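Local structure of cryptochrome DASH (Arabidopsis thaliana, 2J4D) at residues A[183-188]-A[198-203]; A[242-247]-A[465-470]. The protein binds FAD and a folate antenna, repairs cyclobutane pyrimidine dimers in single-stranded DNA as a photolyase, and may also act as a blue-light photoreceptor. One frame throughout, in Å; residues are numbered along the deposited sequence.

Interaction 1 of 2, residues A[183-188]-A[198-203]; sequences LPFDVF and RKSVEA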
# COMPACT_ATOMS: atom_id res chain seq x y z
N LEU A 183 0.62 21.33 6.78
CA LEU A 183 1.88 21.12 7.49
C LEU A 183 2.53 22.40 7.98
O LEU A 183 2.33 23.47 7.41
CB LEU A 183 2.87 20.38 6.59
CG LEU A 183 2.50 18.95 6.19
CD1 LEU A 183 3.56 18.40 5.24
CD2 LEU A 183 2.40 18.08 7.43
N PRO A 184 3.31 22.31 9.07
CA PRO A 184 3.99 23.48 9.63
C PRO A 184 5.30 23.79 8.90
O PRO A 184 6.15 24.49 9.43
CB PRO A 184 4.21 23.09 11.09
CG PRO A 184 4.44 21.61 10.99
CD PRO A 184 3.39 21.16 9.99
N PHE A 185 5.45 23.24 7.70
CA PHE A 185 6.64 23.46 6.88
C PHE A 185 6.41 22.97 5.46
O PHE A 185 5.56 22.11 5.24
CB PHE A 185 7.88 22.76 7.49
CG PHE A 185 7.56 21.48 8.25
CD1 PHE A 185 6.91 20.42 7.63
CD2 PHE A 185 7.91 21.36 9.59
CE1 PHE A 185 6.59 19.26 8.34
CE2 PHE A 185 7.60 20.20 10.32
CZ PHE A 185 6.94 19.15 9.69
N ASP A 186 7.12 23.54 4.49
CA ASP A 186 6.98 23.06 3.12
C ASP A 186 7.76 21.75 3.15
O ASP A 186 8.70 21.62 3.94
CB ASP A 186 7.64 24.00 2.11
CG ASP A 186 7.49 23.51 0.68
OD1 ASP A 186 6.39 23.67 0.10
OD2 ASP A 186 8.46 22.94 0.12
N VAL A 187 7.39 20.78 2.31
CA VAL A 187 8.08 19.48 2.32
C VAL A 187 9.57 19.55 2.02
O VAL A 187 10.33 18.66 2.41
CB VAL A 187 7.42 18.48 1.35
CG1 VAL A 187 6.01 18.15 1.84
CG2 VAL A 187 7.38 19.04 -0.06
N PHE A 188 10.00 20.61 1.34
CA PHE A 188 11.42 20.78 1.04
C PHE A 188 12.17 20.89 2.36
O PHE A 188 13.35 20.56 2.44
CB PHE A 188 11.63 22.05 0.21
CG PHE A 188 11.73 21.81 -1.27
CD1 PHE A 188 11.15 20.68 -1.84
CD2 PHE A 188 12.41 22.70 -2.09
CE1 PHE A 188 11.23 20.45 -3.22
CE2 PHE A 188 12.50 22.48 -3.47
CZ PHE A 188 11.91 21.35 -4.03
N ARG A 198 6.97 14.13 13.61
CA ARG A 198 5.79 13.74 14.38
C ARG A 198 5.41 14.76 15.45
O ARG A 198 4.25 15.18 15.54
CB ARG A 198 6.01 12.38 15.03
CG ARG A 198 4.82 11.91 15.86
CD ARG A 198 5.09 10.57 16.53
NE ARG A 198 6.18 10.66 17.50
CZ ARG A 198 6.10 11.33 18.64
NH1 ARG A 198 4.99 11.97 18.97
NH2 ARG A 198 7.15 11.36 19.46
N LYS A 199 6.38 15.15 16.27
CA LYS A 199 6.09 16.11 17.32
C LYS A 199 5.51 17.39 16.75
O LYS A 199 4.59 17.98 17.33
CB LYS A 199 7.35 16.44 18.13
CG LYS A 199 7.89 15.28 18.95
CD LYS A 199 8.96 15.75 19.93
CE LYS A 199 9.63 14.57 20.63
NZ LYS A 199 8.66 13.70 21.36
N SER A 200 6.02 17.82 15.59
CA SER A 200 5.55 19.05 14.96
C SER A 200 4.12 18.98 14.44
O SER A 200 3.32 19.88 14.72
CB SER A 200 6.47 19.46 13.81
OG SER A 200 7.78 19.69 14.29
N VAL A 201 3.79 17.95 13.68
CA VAL A 201 2.43 17.87 13.17
C VAL A 201 1.43 17.65 14.29
O VAL A 201 0.34 18.22 14.26
CB VAL A 201 2.27 16.76 12.09
CG1 VAL A 201 3.16 17.09 10.90
CG2 VAL A 201 2.61 15.40 12.67
N GLU A 202 1.79 16.85 15.29
CA GLU A 202 0.88 16.59 16.40
C GLU A 202 0.66 17.83 17.25
O GLU A 202 -0.39 18.00 17.86
CB GLU A 202 1.40 15.45 17.28
CG GLU A 202 1.38 14.10 16.58
CD GLU A 202 1.57 12.93 17.54
OE1 GLU A 202 2.62 12.85 18.20
OE2 GLU A 202 0.65 12.09 17.62
N ALA A 203 1.65 18.71 17.29
CA ALA A 203 1.53 19.92 18.08
C ALA A 203 0.91 21.08 17.31
O ALA A 203 0.21 21.91 17.89
CB ALA A 203 2.89 20.32 18.62
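The phenyl ring of F185 is met obliquely by two consecutive helix residues, S200 and V201, while one face carries its own neighbour P184, whose CG sits 3.5 Å above the ring plane, offset toward the rim. Against the ring, S200 uses its methylene: S200 CB is 3.7 Å from F185 CE2, and P184 CG approaches the same carbon, S200 CB, at 4.1 Å. The hydroxyl of S200 turns back into its own helix, where OG is hydrogen-bonded to Q196 O. The loop holding 183-188 follows strand 168-172, the last in the chain of the Rossmann-like parallel sheet of the photolyase alpha/beta domain, and folds back on helix 194-204, to which it leads. V201 offers a single methyl to the loop. With CG1 anti to the carbonyl carbon (chi1 -62°), V201 sets that branch 3.7 Å from L183 CD2, the two side chains lying side by side and pointing the same way; P184 CD reaches V201 CG1 at 4.2 Å. L183 also rests on F334 of helix 317-339. Beyond F185 the loop tightens into an Asx turn, D186 OD2 accepting from F188 N at 3.0 Å from above the carboxylate plane.

Interaction 2 of 2, residues A[242-247]-A[465-470]; sequences VTRGMR and AFWLQQ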
# COMPACT_ATOMS: atom_id res chain seq x y z
N VAL A 242 -3.05 -17.96 -3.29
CA VAL A 242 -2.43 -18.13 -1.98
C VAL A 242 -2.70 -19.55 -1.52
O VAL A 242 -3.85 -19.95 -1.37
CB VAL A 242 -3.02 -17.13 -0.97
CG1 VAL A 242 -2.45 -17.38 0.43
CG2 VAL A 242 -2.71 -15.71 -1.43
N THR A 243 -1.64 -20.30 -1.28
CA THR A 243 -1.77 -21.69 -0.85
C THR A 243 -1.85 -21.86 0.66
O THR A 243 -2.53 -22.76 1.15
CB THR A 243 -0.59 -22.51 -1.40
OG1 THR A 243 0.64 -21.89 -1.02
CG2 THR A 243 -0.65 -22.57 -2.92
N ARG A 244 -1.16 -20.99 1.40
CA ARG A 244 -1.14 -21.04 2.87
C ARG A 244 -1.14 -19.64 3.44
O ARG A 244 -0.81 -18.68 2.75
CB ARG A 244 0.14 -21.70 3.37
CG ARG A 244 0.50 -23.02 2.75
CD ARG A 244 1.68 -23.59 3.53
NE ARG A 244 1.31 -23.73 4.94
CZ ARG A 244 2.18 -23.89 5.93
NH1 ARG A 244 3.48 -23.91 5.68
NH2 ARG A 244 1.74 -24.03 7.17
N GLY A 245 -1.48 -19.53 4.73
CA GLY A 245 -1.47 -18.23 5.39
C GLY A 245 -2.57 -17.26 5.02
O GLY A 245 -3.66 -17.65 4.63
N MET A 246 -2.27 -15.97 5.14
CA MET A 246 -3.25 -14.93 4.86
C MET A 246 -3.54 -14.67 3.40
O MET A 246 -2.64 -14.41 2.60
CB MET A 246 -2.82 -13.63 5.54
CG MET A 246 -2.78 -13.73 7.05
SD MET A 246 -2.35 -12.18 7.84
CE MET A 246 -0.54 -12.27 7.82
N ARG A 247 -4.82 -14.71 3.07
CA ARG A 247 -5.31 -14.46 1.72
C ARG A 247 -6.06 -13.12 1.81
O ARG A 247 -7.21 -13.08 2.23
CB ARG A 247 -6.25 -15.60 1.31
CG ARG A 247 -6.69 -15.64 -0.14
CD ARG A 247 -7.67 -14.55 -0.46
NE ARG A 247 -8.55 -14.91 -1.57
CZ ARG A 247 -8.94 -14.05 -2.52
NH1 ARG A 247 -8.51 -12.79 -2.50
NH2 ARG A 247 -9.76 -14.46 -3.48
N ALA A 465 8.20 -22.56 12.31
CA ALA A 465 7.63 -23.91 12.19
C ALA A 465 6.40 -23.93 11.30
O ALA A 465 6.15 -24.91 10.58
CB ALA A 465 7.28 -24.45 13.58
N PHE A 466 5.60 -22.87 11.36
CA PHE A 466 4.41 -22.80 10.54
C PHE A 466 4.79 -22.74 9.07
O PHE A 466 4.18 -23.42 8.23
CB PHE A 466 3.58 -21.55 10.92
CG PHE A 466 2.41 -21.31 10.00
CD1 PHE A 466 2.54 -20.49 8.89
CD2 PHE A 466 1.19 -21.95 10.23
CE1 PHE A 466 1.47 -20.31 8.00
CE2 PHE A 466 0.12 -21.78 9.35
CZ PHE A 466 0.26 -20.96 8.23
N TRP A 467 5.80 -21.95 8.74
CA TRP A 467 6.24 -21.79 7.36
C TRP A 467 7.20 -22.84 6.85
O TRP A 467 7.23 -23.14 5.65
CB TRP A 467 6.84 -20.39 7.16
CG TRP A 467 5.79 -19.33 7.11
CD1 TRP A 467 5.51 -18.40 8.07
CD2 TRP A 467 4.81 -19.16 6.08
NE1 TRP A 467 4.39 -17.67 7.71
CE2 TRP A 467 3.94 -18.12 6.50
CE3 TRP A 467 4.56 -19.80 4.86
CZ2 TRP A 467 2.85 -17.70 5.73
CZ3 TRP A 467 3.47 -19.38 4.09
CH2 TRP A 467 2.64 -18.33 4.53
N LEU A 468 7.99 -23.40 7.75
CA LEU A 468 8.97 -24.42 7.39
C LEU A 468 8.58 -25.69 8.16
O LEU A 468 9.22 -26.05 9.15
CB LEU A 468 10.37 -23.95 7.77
CG LEU A 468 10.72 -22.54 7.24
CD1 LEU A 468 12.05 -22.07 7.79
CD2 LEU A 468 10.75 -22.57 5.72
N GLN A 469 7.51 -26.33 7.70
CA GLN A 469 6.97 -27.53 8.33
C GLN A 469 7.97 -28.60 8.77
O GLN A 469 7.67 -29.37 9.69
CB GLN A 469 5.88 -28.16 7.45
CG GLN A 469 6.17 -28.12 5.96
CD GLN A 469 5.95 -26.73 5.38
OE1 GLN A 469 6.84 -26.15 4.75
NE2 GLN A 469 4.75 -26.19 5.58
N GLN A 470 9.13 -28.68 8.13
CA GLN A 470 10.11 -29.69 8.51
C GLN A 470 10.73 -29.39 9.88
O GLN A 470 11.57 -30.16 10.36
CB GLN A 470 11.23 -29.82 7.46
CG GLN A 470 12.16 -28.62 7.36
CD GLN A 470 11.74 -27.66 6.26
OE1 GLN A 470 10.59 -27.24 6.20
NE2 GLN A 470 12.68 -27.30 5.40
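R244 clamps the carbonyl of F466 with both terminal nitrogens: NH1 and NH2 each donate to F466 O, NH1 at 2.7 Å and NH2 at 2.7 Å. This is an arginine closing the C-terminal end of a helix, 462-467, in the helical FAD-binding domain; L468 already departs from helical geometry. Because one oxygen takes both donors, the N-H...O angles are well short of straight, 133° for NH1 and 132° for NH2. The same guanidinium makes a cation-pi contact over the F466 ring, with R244 CZ 4.3 Å from the ring centroid and NH2 3.4 Å above the plane, over its centre. A bend at chi3 (58°) in an otherwise extended chain turns the guanidinium onto both targets, while R244 CB rests 4.1 Å from W467 CZ3. With an alanine at R244 both donors and the cation over the ring are gone, which is likely to leave F466 O more dependent on R472 and the F466 ring freer to shift. Outside this shell, R472 NH2 also donates to F466 O, bringing two positive groups close together, a cost that the negative end of the helix probably eases. On the other side of R244, G245 is tied by backbone bonding to H5 of the parallel strand 4-7. G245 has positive phi, and a CB there would lie 2.9 Å from W467 CH2, a clash. W467 packs on A378 and E382 of helix 374-386, and one face of its indole takes F466 CE1, 3.6 Å above the plane and offset toward the rim.

The two contacts lie on opposite sides of the chain's centre, their centres about 41 Å apart and their nearest atoms about 25 Å apart, and they share no helix or strand. Interaction 1 is local, a surface contact between a loop and the helix just after it, joined mainly by apolar carbon contacts. Interaction 2 is partly buried and bridges 217 residues, bringing strand 245-248 to the end of helix 462-467 with a charged group held by a carbonyl and an aromatic face. Neither contact has a salt bridge between its segments: in 183-188/198-203, R198 and E202 pair within their own helix and not across to the loop.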